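Local atomic coordinates of Myo-inositol phosphohydrolase (Mitsuokella multacida, PDB entry 4WU3), a protein that probably removes phosphate groups from inositol phosphates such as phytate, as a member of the protein-tyrosine-phosphatase-like phytases. Residues N63-S68 and R248-M253; D87-S92 and V254-L259; D223-F228 and L238-Y243; I270-K275 and I279-E284. The protein carries 2 engineered substitutions. One frame throughout, in Å; residues are numbered along the deposited sequence.

Interaction 1. Residues N63-S68 and R248-M253; sequences NFRMGS and RTTIFM. With PO4 (phosphate ion), chain G.
R65 leaves strand 65-66 and rests its guanidinium on T249, T250 and M253 of helix 247-261. Walking along that helix, R248 comes first and turns to the bound phosphate instead. Phosphate O4 takes both R248 N, at 2.9 Å, and R248 NE, at 2.8 Å, while R248 NH1 gives phosphate O3 a nearly straight bond (171°). The bend at chi3 (-71°) brings NE and NH1 round edge-on, with the phosphorus in the guanidinium plane; NH2 is left to pair with E124. A leucine in place of R248 would probably leave O3 and O4 without these side-chain donors and E124 without its positive mate. T249 follows, its methyl CG2 lying obliquely 3.8 Å from R65 NH2, its hydroxyl bonded to S242. T250 OG1 sits 3.0 Å from R65 NH2, close to the guanidinium plane, and is itself bonded to M246 O. A turn further on, M253 adds CG, 4.4 Å from R65 NH2. N63 O holds the guanidinium at its edge, in plane: R65 NH1 donates to it at 3.0 Å, and also to G245 O. All this backs the phosphate-binding P-loop of the protein tyrosine phosphatases, with the signature arginine, R248, near the start of its helix.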
loop_
_atom_site.group_PDB
_atom_site.type_symbol
_atom_site.label_atom_id
_atom_site.label_comp_id
_atom_site.label_asym_id
_atom_site.label_seq_id
_atom_site.Cartn_x
_atom_site.Cartn_y
_atom_site.Cartn_z
ATOM N N ASN A 63 11.089 10.353 22.172
ATOM C CA ASN A 63 10.065 11.135 21.491
ATOM C C ASN A 63 8.917 11.555 22.380
ATOM O O ASN A 63 7.806 11.765 21.901
ATOM C CB ASN A 63 9.529 10.362 20.276
ATOM C CG ASN A 63 10.528 10.328 19.144
ATOM O OD1 ASN A 63 11.247 11.306 18.921
ATOM N ND2 ASN A 63 10.605 9.198 18.442
ATOM N N PHE A 64 9.172 11.690 23.670
ATOM C CA PHE A 64 8.136 12.172 24.563
ATOM C C PHE A 64 7.764 13.618 24.219
ATOM O O PHE A 64 8.635 14.454 24.002
ATOM C CB PHE A 64 8.577 12.113 26.021
ATOM C CG PHE A 64 7.548 12.661 26.962
ATOM C CD1 PHE A 64 6.544 11.847 27.463
ATOM C CD2 PHE A 64 7.549 13.996 27.299
ATOM C CE1 PHE A 64 5.575 12.355 28.296
ATOM C CE2 PHE A 64 6.581 14.506 28.136
ATOM C CZ PHE A 64 5.591 13.689 28.630
ATOM N N ARG A 65 6.476 13.917 24.175
ATOM C CA ARG A 65 6.046 15.307 24.103
ATOM C C ARG A 65 4.677 15.463 24.716
ATOM O O ARG A 65 3.899 14.516 24.775
ATOM C CB ARG A 65 6.031 15.833 22.667
ATOM C CG ARG A 65 4.959 15.232 21.758
ATOM C CD ARG A 65 5.418 13.912 21.159
ATOM N NE ARG A 65 4.723 13.594 19.917
ATOM C CZ ARG A 65 4.944 12.495 19.203
ATOM N NH1 ARG A 65 5.826 11.600 19.606
ATOM N NH2 ARG A 65 4.279 12.281 18.089
ATOM N N MET A 66 4.413 16.662 25.213
ATOM C CA MET A 66 3.095 17.020 25.676
ATOM C C MET A 66 2.485 17.969 24.662
ATOM O O MET A 66 3.195 18.656 23.943
ATOM C CB MET A 66 3.179 17.671 27.049
ATOM C CG MET A 66 3.372 16.643 28.151
ATOM S SD MET A 66 3.816 17.379 29.710
ATOM C CE MET A 66 2.447 18.488 30.019
ATOM N N GLY A 67 1.162 17.985 24.601
ATOM C CA GLY A 67 0.460 18.819 23.643
ATOM C C GLY A 67 0.727 20.290 23.838
ATOM O O GLY A 67 0.595 21.084 22.900
ATOM N N SER A 68 1.105 20.656 25.060
ATOM C CA SER A 68 1.379 22.053 25.403
ATOM C C SER A 68 2.835 22.454 25.150
ATOM O O SER A 68 3.219 23.591 25.410
ATOM C CB SER A 68 1.014 22.326 26.872
ATOM O OG SER A 68 1.739 21.489 27.763
ATOM N N ARG A 248 2.248 5.725 14.159
ATOM C CA ARG A 248 0.946 5.460 14.751
ATOM C C ARG A 248 0.668 6.475 15.836
ATOM O O ARG A 248 -0.471 6.926 15.989
ATOM C CB ARG A 248 0.871 4.039 15.318
ATOM C CG ARG A 248 0.902 2.955 14.263
ATOM C CD ARG A 248 1.226 1.587 14.865
ATOM N NE ARG A 248 2.619 1.458 15.309
ATOM C CZ ARG A 248 3.112 0.367 15.891
ATOM N NH1 ARG A 248 4.384 0.326 16.259
ATOM N NH2 ARG A 248 2.326 -0.687 16.115
ATOM N N THR A 249 1.709 6.848 16.582
ATOM C CA THR A 249 1.552 7.818 17.672
ATOM C C THR A 249 1.138 9.187 17.128
ATOM O O THR A 249 0.244 9.834 17.665
ATOM C CB THR A 249 2.828 7.924 18.534
ATOM O OG1 THR A 249 2.980 6.732 19.315
ATOM C CG2 THR A 249 2.754 9.096 19.485
ATOM N N THR A 250 1.757 9.617 16.041
ATOM C CA THR A 250 1.459 10.934 15.485
ATOM C C THR A 250 0.088 10.982 14.827
ATOM O O THR A 250 -0.600 11.993 14.900
ATOM C CB THR A 250 2.541 11.376 14.493
ATOM O OG1 THR A 250 3.784 11.464 15.193
ATOM C CG2 THR A 250 2.210 12.737 13.888
ATOM N N ILE A 251 -0.315 9.887 14.193
ATOM C CA ILE A 251 -1.662 9.794 13.685
ATOM C C ILE A 251 -2.647 10.085 14.801
ATOM O O ILE A 251 -3.601 10.839 14.601
ATOM C CB ILE A 251 -1.989 8.393 13.128
ATOM C CG1 ILE A 251 -1.302 8.174 11.781
ATOM C CG2 ILE A 251 -3.490 8.234 12.979
ATOM C CD1 ILE A 251 -1.302 6.726 11.343
ATOM N N PHE A 252 -2.436 9.489 15.970
ATOM C CA PHE A 252 -3.410 9.648 17.042
ATOM C C PHE A 252 -3.308 10.958 17.810
ATOM O O PHE A 252 -4.304 11.417 18.375
ATOM C CB PHE A 252 -3.406 8.459 17.989
ATOM C CG PHE A 252 -4.229 7.333 17.493
ATOM C CD1 PHE A 252 -3.785 6.563 16.446
ATOM C CD2 PHE A 252 -5.470 7.067 18.044
ATOM C CE1 PHE A 252 -4.562 5.531 15.955
ATOM C CE2 PHE A 252 -6.256 6.048 17.558
ATOM C CZ PHE A 252 -5.800 5.284 16.514
ATOM N N MET A 253 -2.127 11.561 17.816
ATOM C CA MET A 253 -1.952 12.907 18.361
ATOM C C MET A 253 -2.681 13.918 17.483
ATOM O O MET A 253 -3.296 14.867 17.986
ATOM C CB MET A 253 -0.469 13.266 18.450
ATOM C CG MET A 253 0.215 12.692 19.679
ATOM S SD MET A 253 -0.422 13.396 21.213
ATOM C CE MET A 253 0.522 14.917 21.285
HETATM P P PO4 G . 5.584 3.856 15.285
HETATM O O1 PO4 G . 6.647 4.185 14.264
HETATM O O2 PO4 G . 5.472 5.064 16.189
HETATM O O3 PO4 G . 5.953 2.628 16.075
HETATM O O4 PO4 G . 4.230 3.604 14.646
#

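Interaction 2. Residues D87-S92 and V254-L259; sequences DTMNVS and VMHDIL
The imidazole of H256 is the flat group here, and V91 lies over one of its faces: V91 CG2 stands 3.6 Å from the H256 ring centroid and only 7° off the normal, a CH-pi contact. V91 CB is next to it, nearest H256 NE2. At the ring edge, H256 NE2 donates in the plane of the ring to M89 O, 3.0 Å away at 166°, though it comes to that carbonyl tilted from the carbonyl plane. With CG anti to the backbone N (chi1 -167°), H256 swings its ring off the helix towards the segment 87-92, where one residue supplies the acceptor and the next but one the methyl. The ring's other nitrogen, ND1, is held by Y240, so both ends are tied and its rotation is fixed. Alongside, M89 reaches over the next helical residue, M89 SD lying 3.8 Å from both D257 CA and D257 OD1. That carboxylate has its main partners elsewhere, R273 and Q274 of helix 267-276. The contact thus seats helix 247-261 on the start of strand 91-94 and the loop leading into it, with helix 267-276 alongside and helices 219-230 and 291-313 meeting other sides of the helix.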
loop_
_atom_site.group_PDB
_atom_site.type_symbol
_atom_site.label_atom_id
_atom_site.label_comp_id
_atom_site.label_asym_id
_atom_site.label_seq_id
_atom_site.Cartn_x
_atom_site.Cartn_y
_atom_site.Cartn_z
ATOM N N ASP A 87 -2.904 24.036 24.559
ATOM C CA ASP A 87 -2.502 23.968 25.958
ATOM C C ASP A 87 -3.537 23.292 26.874
ATOM O O ASP A 87 -3.225 22.962 28.028
ATOM C CB ASP A 87 -2.154 25.368 26.464
ATOM C CG ASP A 87 -0.874 25.915 25.840
ATOM O OD1 ASP A 87 -0.243 25.206 25.026
ATOM O OD2 ASP A 87 -0.486 27.056 26.170
ATOM N N THR A 88 -4.749 23.067 26.357
ATOM C CA THR A 88 -5.830 22.484 27.152
ATOM C C THR A 88 -6.261 21.101 26.655
ATOM O O THR A 88 -7.353 20.627 26.968
ATOM C CB THR A 88 -7.065 23.392 27.133
ATOM O OG1 THR A 88 -7.475 23.601 25.779
ATOM C CG2 THR A 88 -6.753 24.733 27.782
ATOM N N MET A 89 -5.400 20.447 25.890
ATOM C CA MET A 89 -5.741 19.163 25.288
ATOM C C MET A 89 -5.543 18.005 26.257
ATOM O O MET A 89 -6.135 16.940 26.079
ATOM C CB MET A 89 -4.905 18.943 24.038
ATOM C CG MET A 89 -5.236 19.926 22.929
ATOM S SD MET A 89 -4.657 19.380 21.321
ATOM C CE MET A 89 -2.890 19.361 21.594
ATOM N N ASN A 90 -4.706 18.217 27.272
ATOM C CA ASN A 90 -4.461 17.221 28.299
ATOM C C ASN A 90 -3.989 15.927 27.686
ATOM O O ASN A 90 -4.563 14.862 27.897
ATOM C CB ASN A 90 -5.709 16.999 29.140
ATOM C CG ASN A 90 -6.002 18.174 30.053
ATOM O OD1 ASN A 90 -5.121 18.989 30.325
ATOM N ND2 ASN A 90 -7.234 18.262 30.542
ATOM N N VAL A 91 -2.899 16.031 26.946
ATOM C CA VAL A 91 -2.440 14.948 26.140
ATOM C C VAL A 91 -0.914 14.887 26.147
ATOM O O VAL A 91 -0.246 15.925 26.207
ATOM C CB VAL A 91 -2.966 15.129 24.705
ATOM C CG1 VAL A 91 -2.141 16.165 23.953
ATOM C CG2 VAL A 91 -2.949 13.807 23.974
ATOM N N SER A 92 -0.369 13.676 26.113
ATOM C CA SER A 92 1.066 13.490 25.850
ATOM C C SER A 92 1.251 12.257 24.975
ATOM O O SER A 92 0.289 11.556 24.686
ATOM C CB SER A 92 1.888 13.374 27.145
ATOM O OG SER A 92 1.420 12.323 27.969
ATOM N N VAL A 254 -2.603 13.695 16.169
ATOM C CA VAL A 254 -3.346 14.485 15.184
ATOM C C VAL A 254 -4.857 14.280 15.318
ATOM O O VAL A 254 -5.611 15.248 15.290
ATOM C CB VAL A 254 -2.901 14.151 13.748
ATOM C CG1 VAL A 254 -3.900 14.667 12.723
ATOM C CG2 VAL A 254 -1.528 14.747 13.485
ATOM N N MET A 255 -5.304 13.037 15.474
ATOM C CA MET A 255 -6.726 12.776 15.742
ATOM C C MET A 255 -7.224 13.490 17.008
ATOM O O MET A 255 -8.295 14.094 17.019
ATOM C CB MET A 255 -6.986 11.273 15.878
ATOM C CG MET A 255 -6.860 10.500 14.577
ATOM S SD MET A 255 -6.817 8.715 14.849
ATOM C CE MET A 255 -8.466 8.423 15.505
ATOM N N HIS A 256 -6.444 13.408 18.076
ATOM C CA HIS A 256 -6.787 14.063 19.337
ATOM C C HIS A 256 -6.954 15.571 19.135
ATOM O O HIS A 256 -7.965 16.154 19.531
ATOM C CB HIS A 256 -5.690 13.773 20.374
ATOM C CG HIS A 256 -6.066 14.117 21.785
ATOM N ND1 HIS A 256 -6.597 13.195 22.663
ATOM C CD2 HIS A 256 -5.971 15.277 22.471
ATOM C CE1 HIS A 256 -6.824 13.778 23.827
ATOM N NE2 HIS A 256 -6.444 15.039 23.739
ATOM N N ASP A 257 -5.955 16.190 18.508
ATOM C CA ASP A 257 -5.959 17.627 18.244
ATOM C C ASP A 257 -7.227 17.979 17.458
ATOM O O ASP A 257 -7.919 18.946 17.766
ATOM C CB ASP A 257 -4.702 17.995 17.457
ATOM C CG ASP A 257 -4.392 19.484 17.475
ATOM O OD1 ASP A 257 -5.304 20.303 17.714
ATOM O OD2 ASP A 257 -3.224 19.845 17.221
ATOM N N ILE A 258 -7.546 17.163 16.457
ATOM C CA ILE A 258 -8.733 17.375 15.637
ATOM C C ILE A 258 -10.034 17.295 16.450
ATOM O O ILE A 258 -10.939 18.118 16.289
ATOM C CB ILE A 258 -8.783 16.333 14.501
ATOM C CG1 ILE A 258 -7.797 16.718 13.386
ATOM C CG2 ILE A 258 -10.199 16.189 13.975
ATOM C CD1 ILE A 258 -7.444 15.567 12.467
ATOM N N LEU A 259 -10.128 16.296 17.318
ATOM C CA LEU A 259 -11.301 16.137 18.187
ATOM C C LEU A 259 -11.501 17.335 19.122
ATOM O O LEU A 259 -12.632 17.678 19.468
ATOM C CB LEU A 259 -11.179 14.863 19.015
ATOM C CG LEU A 259 -11.488 13.561 18.279
ATOM C CD1 LEU A 259 -10.977 12.361 19.059
ATOM C CD2 LEU A 259 -12.988 13.452 18.019
#

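Interaction 3. Residues D223-F228 and L238-Y243; sequences DKFLEF and LHYHSY. Engineered in segment 238-243: S242 (natural residue Cys). With PO4 (phosphate ion), chain G.
F225 and Y240 meet inside a beta-alpha-beta crossover, where helix 219-230, between the parallel strands 205-211 and 237-241, packs near the strand that runs into the phosphatase signature loop. The two rings come edge to edge: F225 CZ is 3.3 Å from Y240 OH, and F225 CE1 is 3.7 Å from Y240 CE1, with F225 CE1 close to the tyrosine plane. F225 is sent across by a CG anti to the backbone N (chi1 172°). One turn along the helix, F228 CZ brushes L238 CD2 at 4.1 Å, the two side chains sliding past each other. Beyond the strand, the engineered S242, a cysteine in nature, points OG at phosphate O2, 2.5 Å away, and Y243 N gives O3 a weak bond. H241 stiffens this bend, its ND1 donating to S242 O at 2.9 Å, in the carbonyl plane and on a lone pair, while NE2 is bonded to E195. A phenylalanine in place of Y240 would lack the hydroxyl and would probably leave H256 ND1 without its partner and a gap beside F225 CZ. Chemically, the buried hydroxyl of Y240 has an apolar ring at its flank but finds its polar mate in H256; since that histidine spends its NE2 proton on a carbonyl, ND1 is probably the acceptor and the tyrosine the donor, if the histidine is neutral.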
loop_
_atom_site.group_PDB
_atom_site.type_symbol
_atom_site.label_atom_id
_atom_site.label_comp_id
_atom_site.label_asym_id
_atom_site.label_seq_id
_atom_site.Cartn_x
_atom_site.Cartn_y
_atom_site.Cartn_z
ATOM N N ASP A 223 -13.509 3.421 15.168
ATOM C CA ASP A 223 -14.797 3.393 15.886
ATOM C C ASP A 223 -14.604 3.041 17.366
ATOM O O ASP A 223 -15.250 3.609 18.261
ATOM C CB ASP A 223 -15.750 2.352 15.281
ATOM C CG ASP A 223 -16.488 2.849 14.034
ATOM O OD1 ASP A 223 -16.298 4.002 13.596
ATOM O OD2 ASP A 223 -17.277 2.053 13.487
ATOM N N LYS A 224 -13.734 2.065 17.603
ATOM C CA LYS A 224 -13.461 1.595 18.941
ATOM C C LYS A 224 -12.828 2.701 19.777
ATOM O O LYS A 224 -13.226 2.921 20.920
ATOM C CB LYS A 224 -12.555 0.365 18.901
ATOM C CG LYS A 224 -12.258 -0.182 20.278
ATOM C CD LYS A 224 -11.320 -1.377 20.245
ATOM C CE LYS A 224 -11.242 -2.008 21.631
ATOM N NZ LYS A 224 -9.910 -2.619 21.872
ATOM N N PHE A 225 -11.864 3.414 19.199
ATOM C CA PHE A 225 -11.249 4.549 19.886
ATOM C C PHE A 225 -12.267 5.633 20.247
ATOM O O PHE A 225 -12.255 6.146 21.367
ATOM C CB PHE A 225 -10.141 5.179 19.047
ATOM C CG PHE A 225 -9.617 6.449 19.632
ATOM C CD1 PHE A 225 -8.767 6.418 20.725
ATOM C CD2 PHE A 225 -10.001 7.677 19.119
ATOM C CE1 PHE A 225 -8.294 7.592 21.280
ATOM C CE2 PHE A 225 -9.535 8.851 19.669
ATOM C CZ PHE A 225 -8.677 8.809 20.745
ATOM N N LEU A 226 -13.127 5.987 19.296
ATOM C CA LEU A 226 -14.139 7.033 19.496
ATOM C C LEU A 226 -15.143 6.704 20.599
ATOM O O LEU A 226 -15.518 7.569 21.404
ATOM C CB LEU A 226 -14.878 7.314 18.194
ATOM C CG LEU A 226 -14.005 8.040 17.180
ATOM C CD1 LEU A 226 -14.662 8.128 15.809
ATOM C CD2 LEU A 226 -13.658 9.420 17.711
ATOM N N GLU A 227 -15.564 5.454 20.652
ATOM C CA GLU A 227 -16.457 5.028 21.718
ATOM C C GLU A 227 -15.741 5.068 23.087
ATOM O O GLU A 227 -16.347 5.435 24.093
ATOM C CB GLU A 227 -17.050 3.650 21.419
ATOM C CG GLU A 227 -17.991 3.655 20.217
ATOM C CD GLU A 227 -19.195 4.601 20.349
ATOM O OE1 GLU A 227 -19.945 4.507 21.360
ATOM O OE2 GLU A 227 -19.411 5.421 19.408
ATOM N N PHE A 228 -14.455 4.729 23.128
ATOM C CA PHE A 228 -13.648 4.949 24.336
ATOM C C PHE A 228 -13.530 6.440 24.663
ATOM O O PHE A 228 -13.673 6.873 25.814
ATOM C CB PHE A 228 -12.259 4.352 24.119
ATOM C CG PHE A 228 -11.187 4.903 25.023
ATOM C CD1 PHE A 228 -11.088 4.494 26.348
ATOM C CD2 PHE A 228 -10.233 5.786 24.530
ATOM C CE1 PHE A 228 -10.080 4.986 27.168
ATOM C CE2 PHE A 228 -9.213 6.265 25.342
ATOM C CZ PHE A 228 -9.142 5.868 26.665
ATOM N N LEU A 238 -4.668 11.700 28.435
ATOM C CA LEU A 238 -4.367 10.648 27.467
ATOM C C LEU A 238 -2.905 10.659 27.034
ATOM O O LEU A 238 -2.379 11.677 26.596
ATOM C CB LEU A 238 -5.251 10.810 26.230
ATOM C CG LEU A 238 -6.749 10.568 26.436
ATOM C CD1 LEU A 238 -7.465 10.507 25.094
ATOM C CD2 LEU A 238 -6.995 9.291 27.220
ATOM N N HIS A 239 -2.255 9.510 27.165
ATOM C CA HIS A 239 -0.897 9.349 26.691
ATOM C C HIS A 239 -0.886 8.282 25.613
ATOM O O HIS A 239 -1.145 7.113 25.900
ATOM C CB HIS A 239 0.038 8.932 27.830
ATOM C CG HIS A 239 1.460 8.818 27.406
ATOM N ND1 HIS A 239 2.294 9.908 27.322
ATOM C CD2 HIS A 239 2.181 7.755 26.973
ATOM C CE1 HIS A 239 3.476 9.523 26.877
ATOM N NE2 HIS A 239 3.437 8.220 26.660
ATOM N N TYR A 240 -0.612 8.694 24.374
ATOM C CA TYR A 240 -0.572 7.782 23.238
ATOM C C TYR A 240 0.843 7.266 23.030
ATOM O O TYR A 240 1.829 8.017 23.133
ATOM C CB TYR A 240 -1.008 8.485 21.952
ATOM C CG TYR A 240 -2.407 9.033 21.972
ATOM C CD1 TYR A 240 -3.497 8.202 21.805
ATOM C CD2 TYR A 240 -2.637 10.393 22.137
ATOM C CE1 TYR A 240 -4.783 8.707 21.822
ATOM C CE2 TYR A 240 -3.910 10.907 22.154
ATOM C CZ TYR A 240 -4.987 10.066 21.997
ATOM O OH TYR A 240 -6.271 10.581 22.027
ATOM N N HIS A 241 0.958 5.982 22.734
ATOM C CA HIS A 241 2.253 5.449 22.358
ATOM C C HIS A 241 2.163 4.240 21.417
ATOM O O HIS A 241 1.173 3.494 21.397
ATOM C CB HIS A 241 3.057 5.103 23.607
ATOM C CG HIS A 241 2.819 3.719 24.108
ATOM N ND1 HIS A 241 3.468 2.622 23.585
ATOM C CD2 HIS A 241 2.001 3.253 25.077
ATOM C CE1 HIS A 241 3.052 1.535 24.208
ATOM N NE2 HIS A 241 2.162 1.892 25.117
ATOM N N SER A 242 3.219 4.070 20.635
ATOM C CA SER A 242 3.357 2.942 19.744
ATOM C C SER A 242 4.719 2.309 20.053
ATOM O O SER A 242 5.079 2.196 21.236
ATOM C CB SER A 242 3.249 3.415 18.301
ATOM O OG SER A 242 3.872 4.685 18.132
ATOM N N TYR A 243 5.479 1.890 19.040
ATOM C CA TYR A 243 6.852 1.473 19.317
ATOM C C TYR A 243 7.799 2.679 19.368
ATOM O O TYR A 243 8.479 2.899 20.375
ATOM C CB TYR A 243 7.390 0.423 18.342
ATOM C CG TYR A 243 8.846 0.138 18.659
ATOM C CD1 TYR A 243 9.199 -0.517 19.835
ATOM C CD2 TYR A 243 9.863 0.604 17.846
ATOM C CE1 TYR A 243 10.514 -0.735 20.166
ATOM C CE2 TYR A 243 11.198 0.385 18.168
ATOM C CZ TYR A 243 11.514 -0.284 19.329
ATOM O OH TYR A 243 12.836 -0.504 19.667
HETATM P P PO4 G . 5.584 3.856 15.285
HETATM O O1 PO4 G . 6.647 4.185 14.264
HETATM O O2 PO4 G . 5.472 5.064 16.189
HETATM O O3 PO4 G . 5.953 2.628 16.075
HETATM O O4 PO4 G . 4.230 3.604 14.646
#

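Interaction 4. Residues I270-K275 and I279-E284; sequences IIQRQK and IVDLSE
D281 folds its carboxylate back so that one oxygen serves S283 twice while the other reaches Q272 on the helix. D281 OD1 accepts from S283 OG at 2.7 Å and from S283 N at 3.0 Å, both from one face of the carboxylate. Q272 NE2 meets D281 OD2 at 3.0 Å from the other face, 45° out of the plane, the amide turned 69° against the carboxylate; a bend at chi2 (-51°) curls the glutamine round. I271 comes in close on the face away from S283, its CG2 methyl 3.1 Å from D281 OD1, while I271 CD1 packs on L282 CB. K275 lays its aliphatic chain across the backbone of residues 279-281, K275 CE being 3.7 Å from I279 O. The rest is wet. Water 1 donates to I271 O and V280 O and accepts from L282 N; water 3 accepts from I279 N and lies 2.8 Å from Q274 O. Water 2 lies 3.2 Å from Q272 NE2. The OD1 bond to S283 N makes an Asx turn, and D281 to E284 form a type I beta turn, closed by E284 N on D281 O, in the loop by which helix 267-276 doubles back towards helix 291-313.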
loop_
_atom_site.group_PDB
_atom_site.type_symbol
_atom_site.label_atom_id
_atom_site.label_comp_id
_atom_site.label_asym_id
_atom_site.label_seq_id
_atom_site.Cartn_x
_atom_site.Cartn_y
_atom_site.Cartn_z
ATOM N N ILE A 270 -2.889 21.844 12.110
ATOM C CA ILE A 270 -2.787 20.725 13.020
ATOM C C ILE A 270 -1.619 19.810 12.620
ATOM O O ILE A 270 -0.769 19.484 13.443
ATOM C CB ILE A 270 -4.125 19.967 13.092
ATOM C CG1 ILE A 270 -5.180 20.852 13.772
ATOM C CG2 ILE A 270 -3.954 18.673 13.862
ATOM C CD1 ILE A 270 -6.533 20.188 13.951
ATOM N N ILE A 271 -1.570 19.420 11.351
ATOM C CA ILE A 271 -0.493 18.567 10.840
ATOM C C ILE A 271 0.877 19.181 11.138
ATOM O O ILE A 271 1.773 18.505 11.647
ATOM C CB ILE A 271 -0.632 18.345 9.314
ATOM C CG1 ILE A 271 -1.859 17.487 9.011
ATOM C CG2 ILE A 271 0.625 17.688 8.741
ATOM C CD1 ILE A 271 -1.753 16.081 9.552
ATOM N N GLN A 272 1.032 20.465 10.822
ATOM C CA GLN A 272 2.286 21.163 11.071
ATOM C C GLN A 272 2.608 21.234 12.556
ATOM O O GLN A 272 3.739 20.950 12.947
ATOM C CB GLN A 272 2.255 22.575 10.502
ATOM C CG GLN A 272 2.533 22.640 9.017
ATOM C CD GLN A 272 3.790 21.889 8.653
ATOM O OE1 GLN A 272 4.878 22.232 9.100
ATOM N NE2 GLN A 272 3.641 20.841 7.847
ATOM N N ARG A 273 1.645 21.611 13.397
ATOM C CA ARG A 273 2.005 21.787 14.802
ATOM C C ARG A 273 2.351 20.460 15.487
ATOM O O ARG A 273 3.234 20.419 16.343
ATOM C CB ARG A 273 0.982 22.615 15.577
ATOM C CG ARG A 273 -0.368 21.982 15.829
ATOM C CD ARG A 273 -1.357 23.098 16.111
ATOM N NE ARG A 273 -2.571 22.626 16.750
ATOM C CZ ARG A 273 -3.448 23.420 17.356
ATOM N NH1 ARG A 273 -3.249 24.733 17.396
ATOM N NH2 ARG A 273 -4.526 22.901 17.922
ATOM N N GLN A 274 1.710 19.368 15.074
ATOM C CA GLN A 274 2.064 18.063 15.629
ATOM C C GLN A 274 3.451 17.609 15.178
ATOM O O GLN A 274 4.080 16.796 15.848
ATOM C CB GLN A 274 1.005 17.014 15.308
ATOM C CG GLN A 274 -0.331 17.259 16.013
ATOM C CD GLN A 274 -0.254 17.177 17.538
ATOM O OE1 GLN A 274 0.488 16.362 18.100
ATOM N NE2 GLN A 274 -1.050 18.006 18.214
ATOM N N LYS A 275 3.944 18.150 14.064
ATOM C CA LYS A 275 5.344 17.931 13.684
ATOM C C LYS A 275 6.251 18.796 14.546
ATOM O O LYS A 275 7.272 18.332 15.043
ATOM C CB LYS A 275 5.596 18.248 12.208
ATOM C CG LYS A 275 7.070 18.469 11.879
ATOM C CD LYS A 275 7.840 17.162 11.912
ATOM C CE LYS A 275 9.338 17.364 12.126
ATOM N NZ LYS A 275 9.696 17.605 13.563
ATOM N N ILE A 279 7.882 14.637 15.944
ATOM C CA ILE A 279 8.950 14.071 15.135
ATOM C C ILE A 279 8.478 13.791 13.698
ATOM O O ILE A 279 9.296 13.693 12.783
ATOM C CB ILE A 279 9.480 12.784 15.822
ATOM C CG1 ILE A 279 10.594 12.129 15.016
ATOM C CG2 ILE A 279 8.354 11.796 16.070
ATOM C CD1 ILE A 279 11.873 12.937 15.014
ATOM N N VAL A 280 7.162 13.688 13.496
ATOM C CA VAL A 280 6.625 13.347 12.178
ATOM C C VAL A 280 5.619 14.355 11.623
ATOM O O VAL A 280 4.708 14.832 12.330
ATOM C CB VAL A 280 5.967 11.948 12.177
ATOM C CG1 VAL A 280 5.356 11.645 10.820
ATOM C CG2 VAL A 280 6.992 10.895 12.531
ATOM N N ASP A 281 5.818 14.659 10.341
ATOM C CA ASP A 281 4.878 15.419 9.516
ATOM C C ASP A 281 4.130 14.446 8.586
ATOM O O ASP A 281 4.669 13.963 7.591
ATOM C CB ASP A 281 5.640 16.465 8.699
ATOM C CG ASP A 281 4.729 17.352 7.868
ATOM O OD1 ASP A 281 3.516 17.052 7.733
ATOM O OD2 ASP A 281 5.248 18.355 7.339
ATOM N N LEU A 282 2.882 14.159 8.924
ATOM C CA LEU A 282 2.094 13.186 8.178
ATOM C C LEU A 282 1.860 13.571 6.720
ATOM O O LEU A 282 1.517 12.714 5.920
ATOM C CB LEU A 282 0.749 12.958 8.873
ATOM C CG LEU A 282 0.874 12.326 10.248
ATOM C CD1 LEU A 282 -0.495 12.173 10.871
ATOM C CD2 LEU A 282 1.566 10.988 10.121
ATOM N N SER A 283 2.058 14.838 6.365
ATOM C CA SER A 283 1.885 15.267 4.977
ATOM C C SER A 283 3.155 15.083 4.134
ATOM O O SER A 283 3.153 15.304 2.921
ATOM C CB SER A 283 1.442 16.730 4.923
ATOM O OG SER A 283 2.501 17.597 5.269
ATOM N N GLU A 284 4.244 14.686 4.774
ATOM C CA GLU A 284 5.490 14.519 4.063
ATOM C C GLU A 284 5.580 13.127 3.451
ATOM O O GLU A 284 5.582 12.115 4.157
ATOM C CB GLU A 284 6.677 14.766 4.992
ATOM C CG GLU A 284 8.005 14.907 4.275
ATOM C CD GLU A 284 9.132 15.338 5.199
ATOM O OE1 GLU A 284 8.866 16.067 6.182
ATOM O OE2 GLU A 284 10.291 14.951 4.939
HETATM O O HOH W 1 2.048 15.723 11.482
HETATM O O HOH W 2 0.735 20.336 6.543
HETATM O O HOH W 3 4.922 14.101 15.522
#

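How the interactions relate
From the N terminus, segment 63-68 opens interaction 1 and segment 87-92 opens interaction 2; both close on successive turns of helix 247-261, so their loops cross. Strands 65-66 and 91-94 are neighbours in one sheet, joined by a probable hydrogen bond from G67 N to V91 O. Interaction 3, a short loop between helix 219-230 and strand 237-241, nests inside both and shares the phosphate with interaction 1. Interaction 4 follows in series, a still tighter turn at the end of helix 267-276, bound to interaction 2 by the D257-R273 salt bridge. Helix 247-261 carries interactions 1 and 2 and touches both of the others, lying between the sheet and helix 267-276.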